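Glutathione S-transferase, N-terminal domain protein (Pseudomonas putida, PDB 4NAX) is probably a glutathione-dependent transferase of the Ure2p-like GST group, and binds one glutathione disulfide per subunit. Local coordinates at residues V32-E40 with R220-I229; Y178-V189 with V210-R220. All coordinates share one frame; numbering follows the deposited sequence. Where two conformers were deposited one is given.

Interaction 2 is nested along the chain inside the loop closed by interaction 1; their centres are about 11 Å apart and both use Arg220, which sits where helix 208-219 gives way to helix 221-226. Interaction 2 (178-189 with 210-220) lies within the C-terminal helical domain; interaction 1 (32-40 with 220-229) carries the chain back onto the N-terminal domain. Two probable hydrogen bonds join them: Tyr178 OH lies 2.7 Å from Glu40 OE2, and Gln224 NE2 lies 2.8 Å from Leu218 O. Each contact has one segment that reaches the glutathione disulfide pocket, through Lys33 and Trp188 respectively. The side chain of Val32 is about 9 Å from a bound ligand.

Interaction 1: V32-E40 with R220-I229; sequences VKVSIMLEE and RPAVQHGLKI. Unlike the reference sequence in segment 220-229: His225 (reference Arg).
Glu40 reaches Arg220 by setting CG anti to its carbonyl carbon (chi1 -70°) and bending again at chi2, while Arg220 folds at chi3 to turn its NE edge toward the carboxylate. The grip is side-on: Arg220 NE lies 2.8 Å from Glu40 OE2, on the syn side, and Arg220 NH2 lies 3.0 Å from Glu40 OE1, which it meets from above the carboxylate plane. The two planes are turned 35° apart, so the salt bridge is twisted. Tyr178 is hydrogen-bonded to OE2 as well, and a water links OE1 to Ala222 N in the first turn of helix 221-226. With a leucine in place of Glu40, the guanidinium would probably lose its charge partner and be freer to turn, and Tyr178 OH would lose an acceptor. This contact brings the chain beyond the C-terminal domain's helix 208-219 back onto helix 31-41 of the thioredoxin-like N-terminal domain; the axes of 32-40 and 221-226 approach to 7.8 Å, their N-to-C directions 137° apart. Gly226 permits that approach: its CA is 4.0 Å from Ile36 CA, and a CB there would clash with the latter. Ser35 OG donates to Gly226 O over 2.7 Å, tilted from the carbonyl plane. Apolar contacts join Leu227 CD2 to Val32 CG2 and Ile36 CG2 to Val223 CG2, each at 3.9 Å. Glu39 OE2 meets Ile229 CD1 from the opposite direction and is hydrogen-bonded to Tyr45 OH.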
loop_
_atom_site.group_PDB
_atom_site.type_symbol
_atom_site.label_atom_id
_atom_site.label_comp_id
_atom_site.label_asym_id
_atom_site.label_seq_id
_atom_site.Cartn_x
_atom_site.Cartn_y
_atom_site.Cartn_z
ATOM N N VAL A 32 -15.106 2.476 0.046
ATOM C CA VAL A 32 -15.700 3.053 -1.155
ATOM C C VAL A 32 -14.784 2.944 -2.373
ATOM O O VAL A 32 -15.252 3.008 -3.493
ATOM C CB VAL A 32 -16.196 4.497 -0.959
ATOM C CG1 VAL A 32 -17.190 4.581 0.186
ATOM C CG2 VAL A 32 -15.049 5.475 -0.795
ATOM N N LYS A 33 -13.480 2.745 -2.184
ATOM C CA LYS A 33 -12.625 2.492 -3.344
ATOM C C LYS A 33 -13.234 1.312 -4.117
ATOM O O LYS A 33 -13.274 1.329 -5.347
ATOM C CB LYS A 33 -11.217 2.098 -2.914
ATOM C CG LYS A 33 -10.399 3.156 -2.207
ATOM C CD LYS A 33 -9.111 2.529 -1.708
ATOM C CE LYS A 33 -8.259 3.428 -0.828
ATOM N NZ LYS A 33 -7.078 2.656 -0.294
ATOM N N VAL A 34 -13.636 0.261 -3.390
ATOM C CA VAL A 34 -14.046 -0.969 -4.014
ATOM C C VAL A 34 -15.461 -0.894 -4.564
ATOM O O VAL A 34 -15.714 -1.349 -5.702
ATOM C CB VAL A 34 -13.839 -2.155 -3.072
ATOM C CG1 VAL A 34 -14.376 -3.439 -3.691
ATOM C CG2 VAL A 34 -12.365 -2.303 -2.728
ATOM N N SER A 35 -16.390 -0.311 -3.798
ATOM C CA SER A 35 -17.729 -0.107 -4.347
ATOM C C SER A 35 -17.715 0.844 -5.561
ATOM O O SER A 35 -18.399 0.586 -6.559
ATOM C CB SER A 35 -18.712 0.333 -3.275
ATOM O OG SER A 35 -18.146 1.412 -2.552
ATOM N N ILE A 36 -16.935 1.917 -5.499
ATOM C CA ILE A 36 -16.796 2.785 -6.652
ATOM C C ILE A 36 -16.275 1.988 -7.850
ATOM O O ILE A 36 -16.800 2.096 -8.964
ATOM C CB ILE A 36 -15.892 3.997 -6.360
ATOM C CG1 ILE A 36 -16.589 4.946 -5.395
ATOM C CG2 ILE A 36 -15.550 4.719 -7.660
ATOM C CD1 ILE A 36 -15.694 6.023 -4.845
ATOM N N MET A 37 -15.227 1.193 -7.643
ATOM C CA MET A 37 -14.674 0.414 -8.725
ATOM C C MET A 37 -15.726 -0.507 -9.360
ATOM O O MET A 37 -15.837 -0.571 -10.579
ATOM C CB MET A 37 -13.497 -0.411 -8.200
ATOM C CG MET A 37 -12.840 -1.298 -9.237
ATOM S SD MET A 37 -12.082 -0.344 -10.562
ATOM C CE MET A 37 -11.230 -1.672 -11.404
ATOM N N LEU A 38 -16.476 -1.220 -8.525
ATOM C CA LEU A 38 -17.489 -2.136 -9.015
ATOM C C LEU A 38 -18.571 -1.395 -9.799
ATOM O O LEU A 38 -19.021 -1.867 -10.863
ATOM C CB LEU A 38 -18.093 -2.914 -7.856
ATOM C CG LEU A 38 -17.127 -3.945 -7.251
ATOM C CD1 LEU A 38 -17.571 -4.341 -5.855
ATOM C CD2 LEU A 38 -17.004 -5.157 -8.156
ATOM N N GLU A 39 -18.969 -0.228 -9.291
ATOM C CA GLU A 39 -19.939 0.602 -10.016
ATOM C C GLU A 39 -19.394 1.072 -11.360
ATOM O O GLU A 39 -20.125 1.132 -12.349
ATOM C CB GLU A 39 -20.376 1.805 -9.162
ATOM C CG GLU A 39 -21.155 1.439 -7.908
ATOM C CD GLU A 39 -22.547 0.914 -8.187
ATOM O OE1 GLU A 39 -23.193 1.384 -9.144
ATOM O OE2 GLU A 39 -23.010 0.041 -7.424
ATOM N N GLU A 40 -18.125 1.469 -11.401
ATOM C CA GLU A 40 -17.504 1.962 -12.646
ATOM C C GLU A 40 -17.448 0.878 -13.726
ATOM O O GLU A 40 -17.681 1.169 -14.890
ATOM C CB GLU A 40 -16.073 2.451 -12.403
ATOM C CG GLU A 40 -15.957 3.731 -11.591
ATOM C CD GLU A 40 -16.257 5.024 -12.357
ATOM O OE1 GLU A 40 -16.810 5.019 -13.495
ATOM O OE2 GLU A 40 -15.985 6.106 -11.784
ATOM N N ARG A 220 -18.699 12.106 -11.066
ATOM C CA ARG A 220 -18.952 10.865 -11.790
ATOM C C ARG A 220 -20.106 10.083 -11.146
ATOM O O ARG A 220 -20.120 9.884 -9.933
ATOM C CB ARG A 220 -17.705 9.993 -11.828
ATOM C CG ARG A 220 -16.531 10.592 -12.582
ATOM C CD ARG A 220 -15.340 9.656 -12.597
ATOM N NE ARG A 220 -15.584 8.434 -13.348
ATOM C CZ ARG A 220 -15.448 8.310 -14.661
ATOM N NH1 ARG A 220 -15.045 9.334 -15.410
ATOM N NH2 ARG A 220 -15.660 7.138 -15.234
ATOM N N PRO A 221 -21.082 9.610 -11.949
ATOM C CA PRO A 221 -22.225 8.938 -11.312
ATOM C C PRO A 221 -21.831 7.671 -10.536
ATOM O O PRO A 221 -22.394 7.391 -9.471
ATOM C CB PRO A 221 -23.193 8.630 -12.468
ATOM C CG PRO A 221 -22.621 9.247 -13.678
ATOM C CD PRO A 221 -21.335 9.935 -13.362
ATOM N N ALA A 222 -20.852 6.929 -11.030
ATOM C CA ALA A 222 -20.446 5.711 -10.321
ATOM C C ALA A 222 -19.814 6.033 -8.970
ATOM O O ALA A 222 -19.902 5.246 -8.024
ATOM C CB ALA A 222 -19.479 4.911 -11.161
ATOM N N VAL A 223 -19.115 7.159 -8.902
ATOM C CA VAL A 223 -18.527 7.631 -7.645
ATOM C C VAL A 223 -19.621 7.950 -6.652
ATOM O O VAL A 223 -19.569 7.505 -5.503
ATOM C CB VAL A 223 -17.592 8.822 -7.886
ATOM C CG1 VAL A 223 -17.178 9.493 -6.592
ATOM C CG2 VAL A 223 -16.345 8.392 -8.662
ATOM N N GLN A 224 -20.617 8.721 -7.070
ATOM C CA GLN A 224 -21.703 9.053 -6.138
ATOM C C GLN A 224 -22.424 7.813 -5.620
ATOM O O GLN A 224 -22.734 7.734 -4.430
ATOM C CB GLN A 224 -22.678 10.053 -6.762
ATOM C CG GLN A 224 -22.085 11.450 -6.863
ATOM C CD GLN A 224 -21.730 12.071 -5.508
ATOM O OE1 GLN A 224 -22.466 11.927 -4.528
ATOM N NE2 GLN A 224 -20.582 12.741 -5.446
ATOM N N HIS A 225 -22.638 6.817 -6.480
ATOM C CA HIS A 225 -23.233 5.567 -5.983
ATOM C C HIS A 225 -22.292 4.845 -5.027
ATOM O O HIS A 225 -22.685 4.437 -3.939
ATOM C CB HIS A 225 -23.566 4.602 -7.116
ATOM C CG HIS A 225 -24.667 5.071 -8.005
ATOM N ND1 HIS A 225 -25.898 5.453 -7.522
ATOM C CD2 HIS A 225 -24.739 5.177 -9.348
ATOM C CE1 HIS A 225 -26.682 5.775 -8.533
ATOM N NE2 HIS A 225 -25.993 5.640 -9.649
ATOM N N GLY A 226 -21.045 4.667 -5.451
ATOM C CA GLY A 226 -20.112 3.883 -4.662
ATOM C C GLY A 226 -19.790 4.468 -3.302
ATOM O O GLY A 226 -19.517 3.735 -2.359
ATOM N N LEU A 227 -19.845 5.788 -3.186
ATOM C CA LEU A 227 -19.614 6.450 -1.901
ATOM C C LEU A 227 -20.588 6.034 -0.819
ATOM O O LEU A 227 -20.304 6.213 0.371
ATOM C CB LEU A 227 -19.706 7.978 -2.018
ATOM C CG LEU A 227 -18.520 8.680 -2.684
ATOM C CD1 LEU A 227 -18.852 10.152 -2.890
ATOM C CD2 LEU A 227 -17.224 8.513 -1.902
ATOM N N LYS A 228 -21.752 5.503 -1.204
ATOM C CA LYS A 228 -22.851 5.265 -0.282
ATOM C C LYS A 228 -23.058 3.802 0.068
ATOM O O LYS A 228 -23.939 3.478 0.852
ATOM C CB LYS A 228 -24.129 5.838 -0.906
ATOM C CG LYS A 228 -23.979 7.305 -1.276
ATOM C CD LYS A 228 -25.258 7.889 -1.865
ATOM C CE LYS A 228 -24.992 9.286 -2.350
ATOM N NZ LYS A 228 -26.214 9.983 -2.758
ATOM N N ILE A 229 -22.255 2.918 -0.524
ATOM C CA ILE A 229 -22.492 1.479 -0.480
ATOM C C ILE A 229 -21.393 0.812 0.353
ATOM O O ILE A 229 -20.220 1.139 0.177
ATOM C CB ILE A 229 -22.478 0.924 -1.928
ATOM C CG1 ILE A 229 -23.688 1.500 -2.689
ATOM C CG2 ILE A 229 -22.454 -0.595 -1.968
ATOM C CD1 ILE A 229 -23.721 1.210 -4.177
HETATM O O HOH W 1 -19.105 6.977 -13.588
#

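Interaction 2: Y178-V189 with V210-R220; sequences YSIADIAIFPWV and VQRVLANFLER. With GDS (oxidized glutathione disulfide), chain C.
Phe186 and Phe217 interlock knobs-into-holes in the helical C-terminal domain of the GST fold, where helices 180-189 and 210-219 cross at 105° with their axes 10.0 Å apart. Phe217 enters a hole formed by Asp182, Ile183, Phe186 and Pro187; Phe186 enters one lined by Val210, Val213, Leu214 and Phe217. The two ring planes meet obliquely, 42° apart. It is the methylene of Phe186 that covers the neighbouring ring, CB standing 3.6 Å from the Phe217 centroid in a CH-pi contact over the face. At the far end of the Phe186 ring, CZ presses closely on Val213 CG1, at 3.3 Å. Pro187 CD abuts Phe217 CZ at 3.8 Å, in the part of the helix that is kinked, where Pro187 has no N-H to give and Trp188 N makes only a weak bond, to Ile185 O. Val189 CG1 extends the apolar seam to Val210 CG1 and Leu214 CD2.

At the other end, the torsion that puts Tyr178 CG anti to the backbone N (chi1 178°) lays the ring against Arg220, the two side chains running in opposite directions. Ring and guanidinium overlap off-centre, with Arg220 CZ 4.0 Å from the Tyr178 centroid, a cation-pi contact. Tyr178 OH, besides its bond to Glu40, touches Phe217 CE1 at 3.5 Å. The helix then starts with a capping box, a feature well known at this position in GSTs: Ser179 OG accepts from Ala181 N over 3.0 Å, and Asp182 OD2 uses its anti lone pair to accept from Ser179 N at 2.9 Å.

Leu164 and Leu168 of helix 148-168 add to the apolar layer around Ile185, Phe186, Val210 and Val213. Ala184 and Trp188 pack on helix 109-137, Trp188 also bordering the disulfide ligand, while Ile180, Ile183 and Pro187 lie against helix 31-41.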
loop_
_atom_site.group_PDB
_atom_site.type_symbol
_atom_site.label_atom_id
_atom_site.label_comp_id
_atom_site.label_asym_id
_atom_site.label_seq_id
_atom_site.Cartn_x
_atom_site.Cartn_y
_atom_site.Cartn_z
ATOM N N TYR A 178 -8.167 7.804 -16.691
ATOM C CA TYR A 178 -8.796 7.536 -15.406
ATOM C C TYR A 178 -8.524 6.091 -15.014
ATOM O O TYR A 178 -8.626 5.178 -15.835
ATOM C CB TYR A 178 -10.296 7.788 -15.519
ATOM C CG TYR A 178 -11.124 7.512 -14.271
ATOM C CD1 TYR A 178 -10.902 8.206 -13.098
ATOM C CD2 TYR A 178 -12.162 6.589 -14.301
ATOM C CE1 TYR A 178 -11.695 8.001 -11.978
ATOM C CE2 TYR A 178 -12.958 6.369 -13.199
ATOM C CZ TYR A 178 -12.725 7.073 -12.027
ATOM O OH TYR A 178 -13.527 6.889 -10.915
ATOM N N SER A 179 -8.148 5.870 -13.760
ATOM C CA SER A 179 -7.670 4.550 -13.360
ATOM C C SER A 179 -7.938 4.264 -11.901
ATOM O O SER A 179 -8.399 5.122 -11.129
ATOM C CB SER A 179 -6.156 4.466 -13.577
ATOM O OG SER A 179 -5.442 5.167 -12.553
ATOM N N ILE A 180 -7.595 3.033 -11.517
ATOM C CA ILE A 180 -7.634 2.639 -10.118
ATOM C C ILE A 180 -6.797 3.533 -9.201
ATOM O O ILE A 180 -7.077 3.585 -7.994
ATOM C CB ILE A 180 -7.252 1.152 -9.917
ATOM C CG1 ILE A 180 -5.846 0.820 -10.426
ATOM C CG2 ILE A 180 -8.324 0.268 -10.535
ATOM C CD1 ILE A 180 -5.440 -0.624 -10.157
ATOM N N ALA A 181 -5.765 4.210 -9.717
ATOM C CA ALA A 181 -5.018 5.146 -8.859
ATOM C C ALA A 181 -5.911 6.312 -8.418
ATOM O O ALA A 181 -5.829 6.763 -7.271
ATOM C CB ALA A 181 -3.766 5.667 -9.555
ATOM N N ASP A 182 -6.727 6.841 -9.325
ATOM C CA ASP A 182 -7.659 7.914 -8.966
ATOM C C ASP A 182 -8.692 7.432 -7.963
ATOM O O ASP A 182 -9.013 8.120 -6.993
ATOM C CB ASP A 182 -8.346 8.478 -10.193
ATOM C CG ASP A 182 -7.356 8.873 -11.263
ATOM O OD1 ASP A 182 -6.560 9.802 -11.029
ATOM O OD2 ASP A 182 -7.356 8.244 -12.328
ATOM N N ILE A 183 -9.216 6.239 -8.219
ATOM C CA ILE A 183 -10.226 5.656 -7.345
ATOM C C ILE A 183 -9.661 5.429 -5.935
ATOM O O ILE A 183 -10.369 5.594 -4.937
ATOM C CB ILE A 183 -10.799 4.371 -7.972
ATOM C CG1 ILE A 183 -11.584 4.749 -9.242
ATOM C CG2 ILE A 183 -11.689 3.620 -6.986
ATOM C CD1 ILE A 183 -11.970 3.563 -10.097
ATOM N N ALA A 184 -8.384 5.090 -5.837
ATOM C CA ALA A 184 -7.767 4.896 -4.529
ATOM C C ALA A 184 -7.533 6.217 -3.787
ATOM O O ALA A 184 -7.670 6.274 -2.572
ATOM C CB ALA A 184 -6.435 4.168 -4.683
ATOM N N ILE A 185 -7.149 7.263 -4.517
ATOM C CA ILE A 185 -6.709 8.509 -3.903
ATOM C C ILE A 185 -7.844 9.466 -3.527
ATOM O O ILE A 185 -7.887 9.985 -2.412
ATOM C CB ILE A 185 -5.710 9.221 -4.845
ATOM C CG1 ILE A 185 -4.389 8.454 -4.888
ATOM C CG2 ILE A 185 -5.509 10.672 -4.450
ATOM C CD1 ILE A 185 -3.477 8.844 -6.026
ATOM N N PHE A 186 -8.774 9.701 -4.450
ATOM C CA PHE A 186 -9.711 10.796 -4.228
ATOM C C PHE A 186 -10.740 10.583 -3.106
ATOM O O PHE A 186 -11.092 11.554 -2.454
ATOM C CB PHE A 186 -10.298 11.291 -5.573
ATOM C CG PHE A 186 -9.223 11.952 -6.395
ATOM C CD1 PHE A 186 -8.739 13.195 -6.021
ATOM C CD2 PHE A 186 -8.623 11.304 -7.454
ATOM C CE1 PHE A 186 -7.660 13.766 -6.683
ATOM C CE2 PHE A 186 -7.558 11.861 -8.133
ATOM C CZ PHE A 186 -7.081 13.095 -7.745
ATOM N N PRO A 187 -11.159 9.333 -2.824
ATOM C CA PRO A 187 -11.995 9.169 -1.616
ATOM C C PRO A 187 -11.284 9.585 -0.351
ATOM O O PRO A 187 -11.930 10.020 0.623
ATOM C CB PRO A 187 -12.327 7.672 -1.609
ATOM C CG PRO A 187 -12.267 7.289 -3.077
ATOM C CD PRO A 187 -11.060 8.064 -3.574
ATOM N N TRP A 188 -9.964 9.410 -0.318
ATOM C CA TRP A 188 -9.188 9.836 0.848
ATOM C C TRP A 188 -9.041 11.355 0.932
ATOM O O TRP A 188 -9.085 11.918 2.023
ATOM C CB TRP A 188 -7.827 9.141 0.878
ATOM C CG TRP A 188 -7.851 7.918 1.738
ATOM C CD1 TRP A 188 -7.800 6.609 1.356
ATOM C CD2 TRP A 188 -7.945 7.924 3.159
ATOM N NE1 TRP A 188 -7.826 5.795 2.478
ATOM C CE2 TRP A 188 -7.906 6.590 3.594
ATOM C CE3 TRP A 188 -8.056 8.945 4.111
ATOM C CZ2 TRP A 188 -7.953 6.247 4.930
ATOM C CZ3 TRP A 188 -8.128 8.603 5.435
ATOM C CH2 TRP A 188 -8.065 7.258 5.843
ATOM N N VAL A 189 -8.829 12.006 -0.210
ATOM C CA VAL A 189 -8.806 13.461 -0.226
ATOM C C VAL A 189 -10.157 13.999 0.283
ATOM O O VAL A 189 -10.205 14.896 1.149
ATOM C CB VAL A 189 -8.462 14.014 -1.622
ATOM C CG1 VAL A 189 -8.486 15.534 -1.608
ATOM C CG2 VAL A 189 -7.102 13.531 -2.133
ATOM N N VAL A 210 -5.442 19.568 -7.140
ATOM C CA VAL A 210 -6.142 18.535 -6.381
ATOM C C VAL A 210 -7.633 18.874 -6.270
ATOM O O VAL A 210 -8.487 18.008 -6.438
ATOM C CB VAL A 210 -5.538 18.356 -4.985
ATOM C CG1 VAL A 210 -6.295 17.294 -4.208
ATOM C CG2 VAL A 210 -4.066 17.964 -5.074
ATOM N N GLN A 211 -7.953 20.148 -6.005
ATOM C CA GLN A 211 -9.352 20.575 -5.925
ATOM C C GLN A 211 -10.090 20.319 -7.234
ATOM O O GLN A 211 -11.213 19.819 -7.241
ATOM C CB GLN A 211 -9.446 22.063 -5.611
ATOM C CG GLN A 211 -9.066 22.444 -4.196
ATOM C CD GLN A 211 -8.982 23.946 -4.022
ATOM O OE1 GLN A 211 -8.071 24.456 -3.372
ATOM N NE2 GLN A 211 -9.920 24.663 -4.630
ATOM N N ARG A 212 -9.453 20.680 -8.344
ATOM C CA ARG A 212 -10.049 20.503 -9.657
ATOM C C ARG A 212 -10.353 19.038 -9.951
ATOM O O ARG A 212 -11.452 18.695 -10.398
ATOM C CB ARG A 212 -9.129 21.075 -10.732
ATOM C CG ARG A 212 -9.516 20.739 -12.160
ATOM C CD ARG A 212 -8.588 21.429 -13.153
ATOM N NE ARG A 212 -7.199 20.996 -12.956
ATOM C CZ ARG A 212 -6.685 19.863 -13.425
ATOM N NH1 ARG A 212 -7.413 19.032 -14.156
ATOM N NH2 ARG A 212 -5.432 19.543 -13.149
ATOM N N VAL A 213 -9.372 18.174 -9.722
ATOM C CA VAL A 213 -9.538 16.759 -10.053
ATOM C C VAL A 213 -10.510 16.075 -9.067
ATOM O O VAL A 213 -11.337 15.253 -9.479
ATOM C CB VAL A 213 -8.175 16.057 -10.160
ATOM C CG1 VAL A 213 -8.363 14.579 -10.446
ATOM C CG2 VAL A 213 -7.366 16.706 -11.275
ATOM N N LEU A 214 -10.450 16.450 -7.791
ATOM C CA LEU A 214 -11.422 15.954 -6.825
ATOM C C LEU A 214 -12.848 16.289 -7.251
ATOM O O LEU A 214 -13.745 15.440 -7.220
ATOM C CB LEU A 214 -11.152 16.511 -5.437
ATOM C CG LEU A 214 -12.186 16.135 -4.374
ATOM C CD1 LEU A 214 -12.195 14.626 -4.132
ATOM C CD2 LEU A 214 -11.903 16.877 -3.071
ATOM N N ALA A 215 -13.072 17.537 -7.650
ATOM C CA ALA A 215 -14.413 17.922 -8.115
ATOM C C ALA A 215 -14.842 17.082 -9.326
ATOM O O ALA A 215 -15.979 16.611 -9.394
ATOM C CB ALA A 215 -14.482 19.405 -8.433
ATOM N N ASN A 216 -13.933 16.869 -10.272
ATOM C CA ASN A 216 -14.259 16.064 -11.438
ATOM C C ASN A 216 -14.623 14.611 -11.024
ATOM O O ASN A 216 -15.561 14.003 -11.540
ATOM C CB ASN A 216 -13.081 15.979 -12.415
ATOM C CG ASN A 216 -12.700 17.299 -13.053
ATOM O OD1 ASN A 216 -11.593 17.401 -13.631
ATOM N ND2 ASN A 216 -13.573 18.291 -13.001
ATOM N N PHE A 217 -13.854 14.058 -10.098
ATOM C CA PHE A 217 -14.070 12.715 -9.583
ATOM C C PHE A 217 -15.471 12.598 -8.968
ATOM O O PHE A 217 -16.232 11.667 -9.272
ATOM C CB PHE A 217 -13.008 12.428 -8.528
ATOM C CG PHE A 217 -13.084 11.044 -7.922
ATOM C CD1 PHE A 217 -12.620 9.937 -8.614
ATOM C CD2 PHE A 217 -13.581 10.859 -6.650
ATOM C CE1 PHE A 217 -12.650 8.677 -8.040
ATOM C CE2 PHE A 217 -13.602 9.613 -6.061
ATOM C CZ PHE A 217 -13.122 8.511 -6.751
ATOM N N LEU A 218 -15.828 13.578 -8.141
ATOM C CA LEU A 218 -17.085 13.520 -7.409
ATOM C C LEU A 218 -18.308 13.719 -8.311
ATOM O O LEU A 218 -19.412 13.353 -7.941
ATOM C CB LEU A 218 -17.080 14.513 -6.238
ATOM C CG LEU A 218 -16.068 14.211 -5.135
ATOM C CD1 LEU A 218 -16.006 15.351 -4.132
ATOM C CD2 LEU A 218 -16.362 12.898 -4.441
ATOM N N GLU A 219 -18.116 14.284 -9.495
ATOM C CA GLU A 219 -19.204 14.420 -10.471
ATOM C C GLU A 219 -19.580 13.100 -11.133
ATOM O O GLU A 219 -20.649 12.989 -11.735
ATOM C CB GLU A 219 -18.823 15.437 -11.571
ATOM C CG GLU A 219 -18.804 16.888 -11.091
ATOM C CD GLU A 219 -18.008 17.827 -11.996
ATOM O OE1 GLU A 219 -17.677 18.956 -11.546
ATOM O OE2 GLU A 219 -17.699 17.438 -13.151
ATOM N N ARG A 220 -18.699 12.106 -11.066
ATOM C CA ARG A 220 -18.952 10.865 -11.790
ATOM C C ARG A 220 -20.106 10.083 -11.146
ATOM O O ARG A 220 -20.120 9.884 -9.933
ATOM C CB ARG A 220 -17.705 9.993 -11.828
ATOM C CG ARG A 220 -16.531 10.592 -12.582
ATOM C CD ARG A 220 -15.340 9.656 -12.597
ATOM N NE ARG A 220 -15.584 8.434 -13.348
ATOM C CZ ARG A 220 -15.448 8.310 -14.661
ATOM N NH1 ARG A 220 -15.045 9.334 -15.410
ATOM N NH2 ARG A 220 -15.660 7.138 -15.234
HETATM N N1 GDS C . -8.020 1.128 14.165
HETATM C CA1 GDS C . -8.195 2.391 13.450
HETATM C C1 GDS C . -7.560 3.536 14.207
HETATM O OE1 GDS C . -7.258 4.566 13.560
HETATM O OE2 GDS C . -7.352 3.445 15.437
HETATM C CB1 GDS C . -9.693 2.661 13.261
HETATM C CG1 GDS C . -10.020 3.711 12.191
HETATM C CD1 GDS C . -9.635 3.235 10.813
HETATM O O1 GDS C . -9.603 2.047 10.551
HETATM N N2 GDS C . -9.328 4.191 9.945
HETATM C CA2 GDS C . -9.007 3.925 8.557
HETATM C C2 GDS C . -7.592 4.330 8.240
HETATM O O2 GDS C . -7.103 5.346 8.722
HETATM C CB2 GDS C . -9.963 4.694 7.643
HETATM S SG2 GDS C . -11.659 4.128 7.677
HETATM N N3 GDS C . -6.930 3.559 7.380
HETATM C CA3 GDS C . -5.555 3.826 6.996
HETATM C C3 GDS C . -5.206 3.402 5.586
HETATM O OE3 GDS C . -3.999 3.172 5.361
HETATM O OE4 GDS C . -6.111 3.383 4.745
HETATM N N4 GDS C . -10.983 -0.634 10.403
HETATM C CA4 GDS C . -11.489 -1.570 11.384
HETATM C C4 GDS C . -10.627 -1.678 12.611
HETATM O OE5 GDS C . -10.999 -2.441 13.551
HETATM O OE6 GDS C . -9.592 -0.965 12.668
HETATM C C5 GDS C . -11.129 -0.866 9.105
HETATM O O5 GDS C . -11.662 -1.889 8.688
HETATM C CA5 GDS C . -10.648 0.206 8.152
HETATM N N5 GDS C . -9.969 -0.405 7.014
HETATM C CB5 GDS C . -11.862 1.011 7.687
HETATM S SG5 GDS C . -11.506 2.281 6.472
HETATM C CA6 GDS C . -6.136 -1.440 4.121
HETATM C C6 GDS C . -6.912 -1.347 2.842
HETATM O OE7 GDS C . -7.885 -2.125 2.682
HETATM O OE8 GDS C . -6.539 -0.500 1.997
HETATM N N6 GDS C . -4.721 -1.104 3.863
HETATM C CB6 GDS C . -6.729 -0.494 5.167
HETATM C CG6 GDS C . -8.154 -0.904 5.551
HETATM C CD6 GDS C . -8.703 -0.109 6.705
HETATM O O6 GDS C . -8.038 0.763 7.276
#